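Local coordinates for protein diphthine synthase (Aeropyrum pernix, PDB 1WDE) that probably uses S-adenosyl-L-methionine to trimethylate the amino group of the modified target histidine in elongation factor 2, forming the diphthamide precursor diphthine, at residues Val8-Val13 with Ser101-Glu106; Ser47-Ser52 with Ala87-Gly92; Arg127-Leu132 with Gly222-Leu227; Gly145-Val150 with Val180-Gly185; Ser154-Ile159 with Ala206-Leu211. All blocks are in the same frame, centred on the assembly; numbering follows the deposited sequence.

Contact 1 (Val8-Val13 with Ser101-Glu106)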
# COMPACT_ATOMS: atom_id res chain seq x y z
N VAL A 8 5.32 21.06 23.32
CA VAL A 8 4.84 19.83 22.69
C VAL A 8 5.03 19.80 21.18
O VAL A 8 4.44 20.60 20.44
CB VAL A 8 3.34 19.59 22.99
CG1 VAL A 8 2.99 18.15 22.69
CG2 VAL A 8 3.03 19.93 24.45
N THR A 9 5.87 18.88 20.72
CA THR A 9 6.14 18.71 19.30
C THR A 9 6.00 17.24 18.89
O THR A 9 6.55 16.35 19.54
CB THR A 9 7.54 19.22 18.93
OG1 THR A 9 7.62 20.62 19.20
CG2 THR A 9 7.82 18.99 17.45
N LEU A 10 5.26 17.00 17.82
CA LEU A 10 5.05 15.65 17.34
C LEU A 10 5.86 15.37 16.08
O LEU A 10 5.86 16.17 15.13
CB LEU A 10 3.56 15.43 17.05
CG LEU A 10 3.17 14.13 16.34
CD1 LEU A 10 3.46 12.94 17.22
CD2 LEU A 10 1.69 14.19 15.98
N LEU A 11 6.56 14.24 16.07
CA LEU A 11 7.36 13.86 14.92
C LEU A 11 6.77 12.60 14.32
O LEU A 11 6.77 11.55 14.97
CB LEU A 11 8.81 13.59 15.33
CG LEU A 11 9.54 14.68 16.12
CD1 LEU A 11 11.02 14.29 16.30
CD2 LEU A 11 9.44 16.00 15.36
N LEU A 12 6.24 12.70 13.10
CA LEU A 12 5.68 11.53 12.40
C LEU A 12 6.81 11.09 11.50
O LEU A 12 7.05 11.69 10.45
CB LEU A 12 4.45 11.91 11.57
CG LEU A 12 3.13 12.06 12.32
CD1 LEU A 12 2.00 12.07 11.30
CD2 LEU A 12 2.94 10.92 13.28
N VAL A 13 7.50 10.03 11.91
CA VAL A 13 8.67 9.55 11.20
C VAL A 13 8.55 8.26 10.38
O VAL A 13 8.18 7.21 10.91
CB VAL A 13 9.82 9.36 12.22
CG1 VAL A 13 11.15 9.16 11.51
CG2 VAL A 13 9.87 10.58 13.16
N SER A 101 -2.45 10.87 9.31
CA SER A 101 -2.64 12.29 9.01
C SER A 101 -3.69 12.86 9.98
O SER A 101 -3.70 14.06 10.26
CB SER A 101 -3.09 12.49 7.56
OG SER A 101 -4.19 11.67 7.24
N SER A 102 -4.57 12.00 10.49
CA SER A 102 -5.59 12.43 11.44
C SER A 102 -4.90 12.78 12.74
O SER A 102 -5.24 13.77 13.39
CB SER A 102 -6.62 11.32 11.68
OG SER A 102 -7.48 11.16 10.56
N LEU A 103 -3.90 12.00 13.12
CA LEU A 103 -3.16 12.29 14.34
C LEU A 103 -2.50 13.67 14.19
O LEU A 103 -2.58 14.51 15.08
CB LEU A 103 -2.08 11.23 14.60
CG LEU A 103 -1.73 10.89 16.05
CD1 LEU A 103 -0.51 9.99 16.05
CD2 LEU A 103 -1.45 12.15 16.86
N ALA A 104 -1.86 13.89 13.05
CA ALA A 104 -1.19 15.16 12.79
C ALA A 104 -2.16 16.33 12.80
O ALA A 104 -1.82 17.42 13.26
CB ALA A 104 -0.44 15.11 11.44
N ALA A 105 -3.38 16.11 12.30
CA ALA A 105 -4.39 17.17 12.24
C ALA A 105 -4.89 17.57 13.62
O ALA A 105 -5.00 18.76 13.91
CB ALA A 105 -5.57 16.74 11.37
N GLU A 106 -5.22 16.60 14.45
CA GLU A 106 -5.69 16.93 15.79
C GLU A 106 -4.57 17.59 16.59
O GLU A 106 -4.81 18.51 17.38
CB GLU A 106 -6.23 15.68 16.49
CG GLU A 106 -5.38 14.43 16.38
CD GLU A 106 -6.15 13.18 16.78
OE1 GLU A 106 -6.60 13.11 17.95
OE2 GLU A 106 -6.31 12.28 15.93

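Contact 2 (Ser47-Ser52 with Ala87-Gly92)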
# COMPACT_ATOMS: atom_id res chain seq x y z
N SER A 47 8.17 -6.93 12.11
CA SER A 47 8.70 -7.35 13.42
C SER A 47 10.03 -6.69 13.73
O SER A 47 10.33 -6.37 14.88
CB SER A 47 8.87 -8.87 13.45
OG SER A 47 7.62 -9.53 13.36
N TRP A 48 10.83 -6.49 12.69
CA TRP A 48 12.15 -5.89 12.81
C TRP A 48 12.10 -4.44 13.27
O TRP A 48 13.08 -3.93 13.81
CB TRP A 48 12.85 -5.93 11.44
CG TRP A 48 12.14 -5.07 10.42
CD1 TRP A 48 11.00 -5.37 9.73
CD2 TRP A 48 12.45 -3.70 10.11
NE1 TRP A 48 10.58 -4.28 9.01
CE2 TRP A 48 11.44 -3.24 9.23
CE3 TRP A 48 13.47 -2.81 10.49
CZ2 TRP A 48 11.43 -1.93 8.72
CZ3 TRP A 48 13.45 -1.51 9.99
CH2 TRP A 48 12.43 -1.08 9.11
N LEU A 49 10.97 -3.77 13.05
CA LEU A 49 10.82 -2.35 13.38
C LEU A 49 11.22 -1.96 14.80
O LEU A 49 12.15 -1.17 14.99
CB LEU A 49 9.39 -1.89 13.10
CG LEU A 49 9.08 -0.41 13.35
CD1 LEU A 49 9.96 0.46 12.49
CD2 LEU A 49 7.61 -0.16 13.06
N TYR A 50 10.51 -2.49 15.79
CA TYR A 50 10.79 -2.22 17.21
C TYR A 50 12.29 -2.28 17.49
O TYR A 50 12.89 -1.30 17.94
CB TYR A 50 10.06 -3.25 18.08
CG TYR A 50 10.01 -2.93 19.56
CD1 TYR A 50 9.16 -1.93 20.05
CD2 TYR A 50 10.78 -3.65 20.48
CE1 TYR A 50 9.08 -1.66 21.42
CE2 TYR A 50 10.71 -3.38 21.85
CZ TYR A 50 9.86 -2.39 22.32
OH TYR A 50 9.77 -2.14 23.67
N LYS A 51 12.91 -3.42 17.21
CA LYS A 51 14.34 -3.61 17.43
C LYS A 51 15.20 -2.54 16.76
O LYS A 51 16.13 -2.02 17.37
CB LYS A 51 14.79 -4.98 16.91
CG LYS A 51 16.30 -5.11 16.69
CD LYS A 51 16.66 -6.36 15.89
CE LYS A 51 18.06 -6.28 15.29
NZ LYS A 51 19.11 -6.01 16.32
N SER A 52 14.89 -2.22 15.50
CA SER A 52 15.64 -1.21 14.75
C SER A 52 15.53 0.18 15.35
O SER A 52 16.51 0.93 15.38
CB SER A 52 15.15 -1.16 13.29
OG SER A 52 15.80 -0.12 12.58
N ALA A 87 7.78 11.24 19.24
CA ALA A 87 7.90 10.69 17.90
C ALA A 87 7.04 9.44 17.73
O ALA A 87 6.94 8.62 18.64
CB ALA A 87 9.36 10.35 17.60
N VAL A 88 6.40 9.34 16.56
CA VAL A 88 5.60 8.17 16.22
C VAL A 88 6.29 7.63 14.98
O VAL A 88 6.40 8.31 13.95
CB VAL A 88 4.13 8.54 15.91
CG1 VAL A 88 3.37 7.31 15.42
CG2 VAL A 88 3.45 9.08 17.18
N VAL A 89 6.77 6.40 15.08
CA VAL A 89 7.50 5.77 13.99
C VAL A 89 6.70 4.70 13.27
O VAL A 89 6.10 3.83 13.89
CB VAL A 89 8.79 5.13 14.47
CG1 VAL A 89 9.62 4.68 13.28
CG2 VAL A 89 9.57 6.13 15.34
N THR A 90 6.72 4.78 11.94
CA THR A 90 6.03 3.83 11.08
C THR A 90 7.02 3.21 10.10
O THR A 90 7.95 3.86 9.66
CB THR A 90 4.91 4.56 10.27
OG1 THR A 90 3.93 5.06 11.18
CG2 THR A 90 4.25 3.59 9.28
N ALA A 91 6.84 1.93 9.78
CA ALA A 91 7.70 1.32 8.78
C ALA A 91 7.22 2.01 7.48
O ALA A 91 6.05 2.36 7.37
CB ALA A 91 7.46 -0.20 8.71
N GLY A 92 8.09 2.23 6.52
CA GLY A 92 7.65 2.91 5.31
C GLY A 92 7.54 4.41 5.53
O GLY A 92 8.45 5.03 6.08

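Contact 3 (Arg127-Leu132 with Gly222-Leu227)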
# COMPACT_ATOMS: atom_id res chain seq x y z
N ARG A 127 6.13 0.06 -6.83
CA ARG A 127 5.77 0.68 -8.10
C ARG A 127 7.04 0.91 -8.90
O ARG A 127 7.10 0.62 -10.10
CB ARG A 127 5.09 2.03 -7.88
CG ARG A 127 3.70 1.93 -7.33
CD ARG A 127 3.21 3.33 -7.01
NE ARG A 127 1.82 3.35 -6.61
CZ ARG A 127 1.20 4.44 -6.17
NH1 ARG A 127 1.88 5.58 -6.07
NH2 ARG A 127 -0.08 4.40 -5.86
N GLY A 128 8.07 1.41 -8.22
CA GLY A 128 9.32 1.68 -8.91
C GLY A 128 9.97 0.44 -9.51
O GLY A 128 10.52 0.48 -10.62
N ALA A 129 9.91 -0.67 -8.79
CA ALA A 129 10.53 -1.90 -9.31
C ALA A 129 9.90 -2.43 -10.60
O ALA A 129 10.57 -3.09 -11.37
CB ALA A 129 10.51 -3.00 -8.22
N THR A 130 8.60 -2.16 -10.82
CA THR A 130 7.89 -2.62 -12.03
C THR A 130 8.37 -1.88 -13.26
O THR A 130 8.21 -2.34 -14.39
CB THR A 130 6.35 -2.36 -11.95
OG1 THR A 130 6.11 -0.96 -12.05
CG2 THR A 130 5.74 -2.90 -10.62
N MSE A 131 8.93 -0.70 -13.01
CA MSE A 131 9.45 0.22 -14.01
C MSE A 131 8.39 0.80 -14.94
O MSE A 131 8.72 1.35 -15.99
CB MSE A 131 10.58 -0.44 -14.78
CG MSE A 131 11.70 -0.85 -13.86
SE MSE A 131 13.38 -1.06 -14.77
CE MSE A 131 12.81 -1.83 -16.45
N LEU A 132 7.13 0.69 -14.54
CA LEU A 132 6.03 1.26 -15.31
C LEU A 132 6.11 2.78 -15.14
O LEU A 132 6.74 3.28 -14.19
CB LEU A 132 4.68 0.74 -14.81
CG LEU A 132 4.43 -0.74 -15.16
CD1 LEU A 132 3.14 -1.21 -14.55
CD2 LEU A 132 4.39 -0.93 -16.69
N GLY A 222 18.13 -3.15 -2.90
CA GLY A 222 17.73 -3.26 -4.30
C GLY A 222 17.24 -4.64 -4.74
O GLY A 222 17.05 -4.86 -5.93
N GLY A 223 17.03 -5.55 -3.80
CA GLY A 223 16.59 -6.89 -4.17
C GLY A 223 15.09 -7.04 -4.21
O GLY A 223 14.48 -7.68 -3.34
N HIS A 224 14.47 -6.47 -5.23
CA HIS A 224 13.02 -6.53 -5.36
C HIS A 224 12.67 -7.73 -6.21
O HIS A 224 13.47 -8.19 -7.00
CB HIS A 224 12.51 -5.26 -6.05
CG HIS A 224 13.16 -4.00 -5.57
ND1 HIS A 224 13.01 -3.53 -4.28
CD2 HIS A 224 14.02 -3.15 -6.18
CE1 HIS A 224 13.75 -2.45 -4.12
NE2 HIS A 224 14.37 -2.20 -5.26
N ARG A 225 11.46 -8.24 -6.05
CA ARG A 225 11.01 -9.35 -6.87
C ARG A 225 9.79 -8.85 -7.65
O ARG A 225 8.84 -8.32 -7.07
CB ARG A 225 10.62 -10.54 -5.98
CG ARG A 225 11.83 -11.17 -5.28
CD ARG A 225 11.39 -12.34 -4.39
NE ARG A 225 10.46 -13.22 -5.09
CZ ARG A 225 9.35 -13.71 -4.55
NH1 ARG A 225 9.03 -13.39 -3.30
NH2 ARG A 225 8.57 -14.52 -5.26
N VAL A 226 9.83 -8.98 -8.97
CA VAL A 226 8.74 -8.52 -9.83
C VAL A 226 8.30 -9.70 -10.71
O VAL A 226 9.05 -10.16 -11.56
CB VAL A 226 9.21 -7.36 -10.72
CG1 VAL A 226 8.11 -6.98 -11.75
CG2 VAL A 226 9.59 -6.17 -9.84
N LEU A 227 7.07 -10.16 -10.47
CA LEU A 227 6.52 -11.30 -11.18
C LEU A 227 5.32 -10.94 -12.04
O LEU A 227 4.31 -10.43 -11.56
CB LEU A 227 6.10 -12.38 -10.18
CG LEU A 227 7.16 -13.00 -9.26
CD1 LEU A 227 8.40 -13.32 -10.07
CD2 LEU A 227 7.49 -12.06 -8.12

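Contact 4 (Gly145-Val150 with Val180-Gly185)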
# COMPACT_ATOMS: atom_id res chain seq x y z
N GLY A 145 -9.29 -8.85 3.53
CA GLY A 145 -9.21 -10.28 3.80
C GLY A 145 -10.62 -10.76 4.10
O GLY A 145 -11.52 -9.95 4.29
N PRO A 146 -10.85 -12.08 4.14
CA PRO A 146 -12.19 -12.60 4.42
C PRO A 146 -12.67 -12.32 5.84
O PRO A 146 -13.85 -12.49 6.14
CB PRO A 146 -12.06 -14.09 4.14
CG PRO A 146 -10.63 -14.37 4.50
CD PRO A 146 -9.91 -13.19 3.87
N TRP A 147 -11.77 -11.88 6.71
CA TRP A 147 -12.15 -11.59 8.09
C TRP A 147 -12.86 -10.25 8.25
O TRP A 147 -13.27 -9.88 9.35
CB TRP A 147 -10.93 -11.63 9.01
CG TRP A 147 -9.85 -10.67 8.64
CD1 TRP A 147 -9.76 -9.35 9.00
CD2 TRP A 147 -8.70 -10.94 7.84
NE1 TRP A 147 -8.62 -8.79 8.47
CE2 TRP A 147 -7.95 -9.74 7.75
CE3 TRP A 147 -8.22 -12.08 7.18
CZ2 TRP A 147 -6.75 -9.65 7.04
CZ3 TRP A 147 -7.03 -12.00 6.47
CH2 TRP A 147 -6.31 -10.79 6.41
N ARG A 148 -13.00 -9.51 7.15
CA ARG A 148 -13.67 -8.22 7.20
C ARG A 148 -15.16 -8.44 6.90
O ARG A 148 -15.99 -7.57 7.16
CB ARG A 148 -13.05 -7.27 6.18
CG ARG A 148 -11.54 -7.34 6.15
CD ARG A 148 -10.89 -5.98 6.30
NE ARG A 148 -10.97 -5.48 7.66
CZ ARG A 148 -9.93 -5.03 8.37
NH1 ARG A 148 -8.71 -5.02 7.85
NH2 ARG A 148 -10.12 -4.60 9.61
N GLY A 149 -15.47 -9.61 6.36
CA GLY A 149 -16.84 -9.94 6.05
C GLY A 149 -17.42 -9.02 5.00
O GLY A 149 -18.62 -8.71 5.02
N VAL A 150 -16.58 -8.58 4.07
CA VAL A 150 -17.05 -7.68 3.03
C VAL A 150 -16.58 -8.04 1.62
O VAL A 150 -15.40 -8.30 1.39
CB VAL A 150 -16.60 -6.23 3.32
CG1 VAL A 150 -17.09 -5.31 2.21
CG2 VAL A 150 -17.13 -5.77 4.66
N VAL A 180 -0.09 -10.76 9.72
CA VAL A 180 0.14 -11.65 8.60
C VAL A 180 -0.58 -11.11 7.36
O VAL A 180 -1.78 -10.86 7.38
CB VAL A 180 -0.37 -13.06 8.93
CG1 VAL A 180 -0.34 -13.96 7.69
CG2 VAL A 180 0.48 -13.65 10.05
N GLN A 181 0.15 -10.95 6.26
CA GLN A 181 -0.48 -10.42 5.06
C GLN A 181 -1.36 -11.42 4.34
O GLN A 181 -1.05 -12.62 4.28
CB GLN A 181 0.55 -9.87 4.09
CG GLN A 181 -0.08 -9.12 2.89
CD GLN A 181 0.96 -8.51 1.98
OE1 GLN A 181 1.01 -7.29 1.81
NE2 GLN A 181 1.78 -9.36 1.39
N LEU A 182 -2.47 -10.93 3.84
CA LEU A 182 -3.42 -11.73 3.07
C LEU A 182 -2.61 -12.23 1.87
O LEU A 182 -1.78 -11.50 1.33
CB LEU A 182 -4.54 -10.82 2.58
CG LEU A 182 -5.97 -11.30 2.36
CD1 LEU A 182 -6.49 -10.55 1.16
CD2 LEU A 182 -6.06 -12.80 2.13
N SER A 183 -2.83 -13.47 1.45
CA SER A 183 -2.08 -14.00 0.31
C SER A 183 -2.64 -13.42 -0.98
O SER A 183 -3.82 -13.08 -1.05
CB SER A 183 -2.20 -15.53 0.23
OG SER A 183 -3.53 -15.92 -0.06
N PRO A 184 -1.80 -13.29 -2.02
CA PRO A 184 -2.24 -12.75 -3.32
C PRO A 184 -3.43 -13.53 -3.85
O PRO A 184 -4.43 -12.95 -4.29
CB PRO A 184 -0.99 -12.90 -4.19
CG PRO A 184 0.12 -12.67 -3.20
CD PRO A 184 -0.34 -13.50 -2.01
N GLY A 185 -3.34 -14.86 -3.77
CA GLY A 185 -4.41 -15.70 -4.25
C GLY A 185 -5.73 -15.45 -3.54
O GLY A 185 -6.77 -15.39 -4.18

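Contact 5 (Ser154-Ile159 with Ala206-Leu211)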
# COMPACT_ATOMS: atom_id res chain seq x y z
N SER A 154 -17.15 -1.73 -4.13
CA SER A 154 -16.69 -0.38 -4.42
C SER A 154 -15.22 -0.45 -4.85
O SER A 154 -14.77 0.37 -5.64
CB SER A 154 -16.86 0.51 -3.20
OG SER A 154 -16.02 0.07 -2.16
N VAL A 155 -14.48 -1.43 -4.34
CA VAL A 155 -13.08 -1.57 -4.69
C VAL A 155 -12.90 -1.95 -6.17
O VAL A 155 -12.02 -1.40 -6.84
CB VAL A 155 -12.38 -2.61 -3.80
CG1 VAL A 155 -11.09 -3.09 -4.47
CG2 VAL A 155 -12.07 -1.98 -2.46
N ALA A 156 -13.74 -2.86 -6.66
CA ALA A 156 -13.67 -3.28 -8.06
C ALA A 156 -13.93 -2.05 -8.93
O ALA A 156 -13.19 -1.77 -9.86
CB ALA A 156 -14.70 -4.39 -8.36
N ARG A 157 -14.99 -1.31 -8.61
CA ARG A 157 -15.30 -0.10 -9.36
C ARG A 157 -14.13 0.90 -9.44
O ARG A 157 -13.89 1.47 -10.49
CB ARG A 157 -16.52 0.61 -8.78
CG ARG A 157 -16.80 1.99 -9.40
CD ARG A 157 -18.21 2.44 -9.06
NE ARG A 157 -18.52 3.78 -9.55
CZ ARG A 157 -18.23 4.91 -8.91
NH1 ARG A 157 -17.60 4.87 -7.74
NH2 ARG A 157 -18.60 6.07 -9.43
N ARG A 158 -13.41 1.12 -8.34
CA ARG A 158 -12.31 2.08 -8.40
C ARG A 158 -11.25 1.59 -9.38
O ARG A 158 -10.56 2.38 -10.04
CB ARG A 158 -11.71 2.33 -7.01
CG ARG A 158 -12.65 3.08 -6.06
CD ARG A 158 -11.87 3.75 -4.92
NE ARG A 158 -10.90 4.73 -5.43
CZ ARG A 158 -9.69 4.94 -4.91
NH1 ARG A 158 -9.28 4.25 -3.85
NH2 ARG A 158 -8.86 5.82 -5.47
N ILE A 159 -11.12 0.28 -9.51
CA ILE A 159 -10.14 -0.24 -10.45
C ILE A 159 -10.61 0.10 -11.86
O ILE A 159 -9.81 0.54 -12.68
CB ILE A 159 -9.96 -1.76 -10.31
CG1 ILE A 159 -9.38 -2.08 -8.92
CG2 ILE A 159 -9.04 -2.28 -11.42
CD1 ILE A 159 -9.26 -3.60 -8.62
N ALA A 206 -17.99 -9.30 -16.50
CA ALA A 206 -16.95 -9.16 -15.48
C ALA A 206 -15.64 -9.24 -16.26
O ALA A 206 -15.45 -10.17 -17.05
CB ALA A 206 -17.04 -10.29 -14.48
N LEU A 207 -14.74 -8.28 -16.04
CA LEU A 207 -13.50 -8.26 -16.81
C LEU A 207 -12.17 -8.33 -16.08
O LEU A 207 -11.16 -8.63 -16.70
CB LEU A 207 -13.49 -7.01 -17.71
CG LEU A 207 -14.66 -6.91 -18.69
CD1 LEU A 207 -14.73 -5.52 -19.24
CD2 LEU A 207 -14.50 -7.96 -19.79
N LEU A 208 -12.15 -8.03 -14.79
CA LEU A 208 -10.89 -8.04 -14.06
C LEU A 208 -10.06 -9.33 -14.10
O LEU A 208 -8.83 -9.28 -14.19
CB LEU A 208 -11.14 -7.61 -12.60
CG LEU A 208 -11.85 -6.25 -12.42
CD1 LEU A 208 -11.88 -5.86 -10.92
CD2 LEU A 208 -11.11 -5.15 -13.19
N ALA A 209 -10.73 -10.49 -14.07
CA ALA A 209 -10.01 -11.77 -14.09
C ALA A 209 -9.13 -11.90 -15.31
O ALA A 209 -8.05 -12.52 -15.27
CB ALA A 209 -11.02 -12.92 -14.04
N ARG A 210 -9.57 -11.30 -16.41
CA ARG A 210 -8.85 -11.34 -17.68
C ARG A 210 -7.69 -10.35 -17.85
O ARG A 210 -6.96 -10.38 -18.85
CB ARG A 210 -9.84 -11.12 -18.82
CG ARG A 210 -10.79 -12.30 -19.06
CD ARG A 210 -11.18 -12.30 -20.53
NE ARG A 210 -12.27 -11.39 -20.81
CZ ARG A 210 -12.49 -10.79 -21.98
NH1 ARG A 210 -11.68 -10.98 -23.02
NH2 ARG A 210 -13.56 -10.05 -22.12
N LEU A 211 -7.52 -9.45 -16.89
CA LEU A 211 -6.42 -8.48 -16.97
C LEU A 211 -5.11 -9.05 -16.44
O LEU A 211 -5.11 -9.80 -15.48
CB LEU A 211 -6.74 -7.26 -16.12
CG LEU A 211 -7.92 -6.40 -16.56
CD1 LEU A 211 -8.24 -5.39 -15.46
CD2 LEU A 211 -7.54 -5.73 -17.87

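Contact 1 (Val8-Val13 with Ser101-Glu106)
Leu10 and Leu12 of strand 9-14 reach across to Leu103 and Ala104 of helix 100-109. This is beta-alpha packing in the N-terminal domain, an alpha/beta fold with a parallel sheet. The helix belongs to a beta-alpha-beta crossover from strand 85-90 to strand 113-117, and strand 9-14 lies between those two strands. Strand 9-13 and helix 101-106 run almost antiparallel, at 165°, with their axes 10.0 Å apart at closest approach.

Side chains alternate along the strand. Thr9 does not face the helix, and its OG1 bonds back to Ala7 O. Leu10 does face it. Its CG is anti to the backbone N (chi1 171°), which carries the branched end toward Leu103. There its methyl CD2 meets CD2 of Leu103 at 3.8 Å, and the two side chains meet at a slant. Leu11 turns to the other side of the sheet, onto Ala29 of helix 24-32. Leu12 comes back to the helix side and also packs on Met95.

The contact is wholly apolar, and all four residues are buried. Val88 of the neighbouring strand packs against both Leu10 and Leu12, and Val114 of strand 113-117 touches Ala104. The helix thus sits over more than one strand. Leu12 touches the helix through one methyl: its CD1 lies 3.9 Å from Ala104 CB.

Contact 2 (Ser47-Ser52 with Ala87-Gly92)
Leu49 of helix 47-57 is the main apolar link to strand 85-90, packing on Val89 and Ala91. A chi1 of -178° extends Leu49 away from its backbone N toward the strand. Its two methyls then take different partners. CD1 approaches CG1 of Val89 at 4.3 Å. CD2 lies 4.4 Å from CB of Ala91. Trp48, one residue earlier, adds the far end of its indole. CZ2 comes to 4.3 Å from Ala91 CB, meeting the methyl at a slant. Ala91 is therefore touched by two consecutive helix residues.

One contact is between a side chain and the backbone: Leu49 CD2 lies 4.0 Å from the amide N of Ala91.

The helix covers one face of the parallel sheet of the N-terminal alpha/beta domain. Val89 points to this face. Val88 points to the other face. Val38 of strand 35-39 also touches Leu49, so the helix spans neighbouring strands. Ala91 leads into the region of the S-adenosyl-L-methionine site inferred by similarity; its side chain is about 8 Å from that of Ser121.

Polar bonds lie around the contact rather than across it. Ser52 OG bonds to NE1 of Trp15, whose side chain also packs on Val89. Thr90 points away from the helix, and its OG1 bonds to Glu39 OE1. Within the helix, Ser52 N donates to Trp48 O at 3.0 Å.

Contact 3 (Arg127-Leu132 with Gly222-Leu227)
Ala129 points its methyl between His224 and Val226, two residues that lie on the same side of an extended chain. Arg225 between them turns away, and its NH1 forms a salt bridge with Glu217 OE1. The Ala129 CB is 3.7 Å from CB of His224 and equally far from CG2 of Val226.

His224 approaches with the root of its side chain. CG, at 3.9 Å from Ala129 CB, is the nearest ring atom, and the ring slants relative to the methyl. With CG anti to the carbonyl carbon (chi1 -42°), the ring stays beside its own backbone N. One face is then partly covered by C of Gly222, near the rim. The polar end is held by a hydrogen bond between ND1 and Gly219 N.

Val226 comes in with one branch, CG2, which also rests 3.6 Å from the carbonyl O of Ala129. The same methyl approaches the N of Thr130, but the Thr130 side chain is turned to its own helix end. Thr130 OG1 donates to Arg127 O at 2.7 Å, in the carbonyl plane. It also accepts from Leu132 N, at an N-H...O angle of 168°, which makes an ST turn. Met131, a selenomethionine, leaves the helix here with positive phi.

Val216 of strand 213-217 touches Ala129, Thr130 and Val226. The arrangement is the end of helix 122-130 packed on edge strand 225-229 and its neighbour in the mixed sheet, close to Ala220 of the inferred S-adenosyl-L-methionine site.

Contact 4 (Gly145-Val150 with Val180-Gly185)
Leu182 carries this contact, set against Gly145, Pro146 and Trp147 of the loop after strand 137-143. The chain enters it from Val180, whose N is bonded to Asp176 OD1. Gln181 points away from the loop and packs on Pro44 and Leu173.

Leu182 then turns toward the loop. Its CG lies 3.7 Å from CA of Gly145, and CD1 is nearly as close to that same CA, at 3.8 Å. CD2 takes the other direction and lies 4.2 Å from CD of Pro146. Trp147 reaches in with the far corner of its indole, CH2, which is 4.1 Å from Leu182 CG at an oblique tilt. The Trp147 chi1 of 59° sets CG between the backbone N and the carbonyl carbon, and the indole folds back over Gly145. Gly145 CA sits 3.7 Å above the plane of the Trp147 indole, toward the rim of one face.

Asp174 braces both segments. It shares a backbone hydrogen bond with Leu182, while its carboxylate accepts from Gly145 N and pairs with Arg148 NH1.

Ser183 follows at the N-cap of helix 184-202, and its OG bonds to Gln186 N. Pro184 starts the helix and packs on Leu173. The arrangement is a helix N-terminus packed beside a strand-to-helix loop, next to Leu173, a residue of the S-adenosyl-L-methionine site by similarity.

Contact 5 (Ser154-Ile159 with Ala206-Leu211)
Leu208 overlaps Ala156 and Ile159, which lie one helical turn apart on helix 153-165. The contact joins this helix to the connection between helix 184-202 and strand 213-217, in the C-terminal alpha/beta domain with the mixed sheet. That connection carries a short 3-10 turn, residues 208-210, and Leu208 opens it.

Both methyls of the leucine do the touching. CD1 lies 4.1 Å from CB of Ala156 and 4.2 Å from CD1 of Ile159, bridging the two. CD2 turns to the other branch of Ile159 and meets CG2 at 4.0 Å. With the Ile159 chi1 at -64°, CG2 lies opposite the backbone N and CG1 opposite the carbonyl carbon, and both branches reach Leu208. The two side chains cross at a slant.

All three residues are buried. Leu191 of helix 184-202 also packs on Ile159, so that helix helps enclose the group. The backbone of the connection is pinned close by: Asp195 OD2 accepts from Leu208 N, and Leu207 N is bonded to Tyr160 OH, one residue beyond Ile159. On another side of helix 153-165, Arg157 NE makes a salt bridge with Glu292 near the C terminus. The 3-10 turn itself is closed by Arg210 N donating to Leu207 O at 3.1 Å and by Leu211 N donating to Leu208 O at 3.0 Å.

In the fold
From the N terminus, strand 9-14 opens contact 1, which closes at helix 100-109. Contact 2 lies wholly within that loop. Contacts 1 and 2 meet through neighbouring strands 9-14 and 85-90, with helices on opposite faces of the parallel sheet. Contact 3 opens next, at the end of helix 122-130, and closes at strand 225-229. Contacts 4 and 5 both fall within its span. They cross: segments 145-150 and 154-159 come first, then 180-185 and 206-211 in the same order. Contacts 3, 4 and 5 tie helices and loops around the mixed sheet. There the Cys164-Cys285 disulfide also joins helices 153-165 and 277-287.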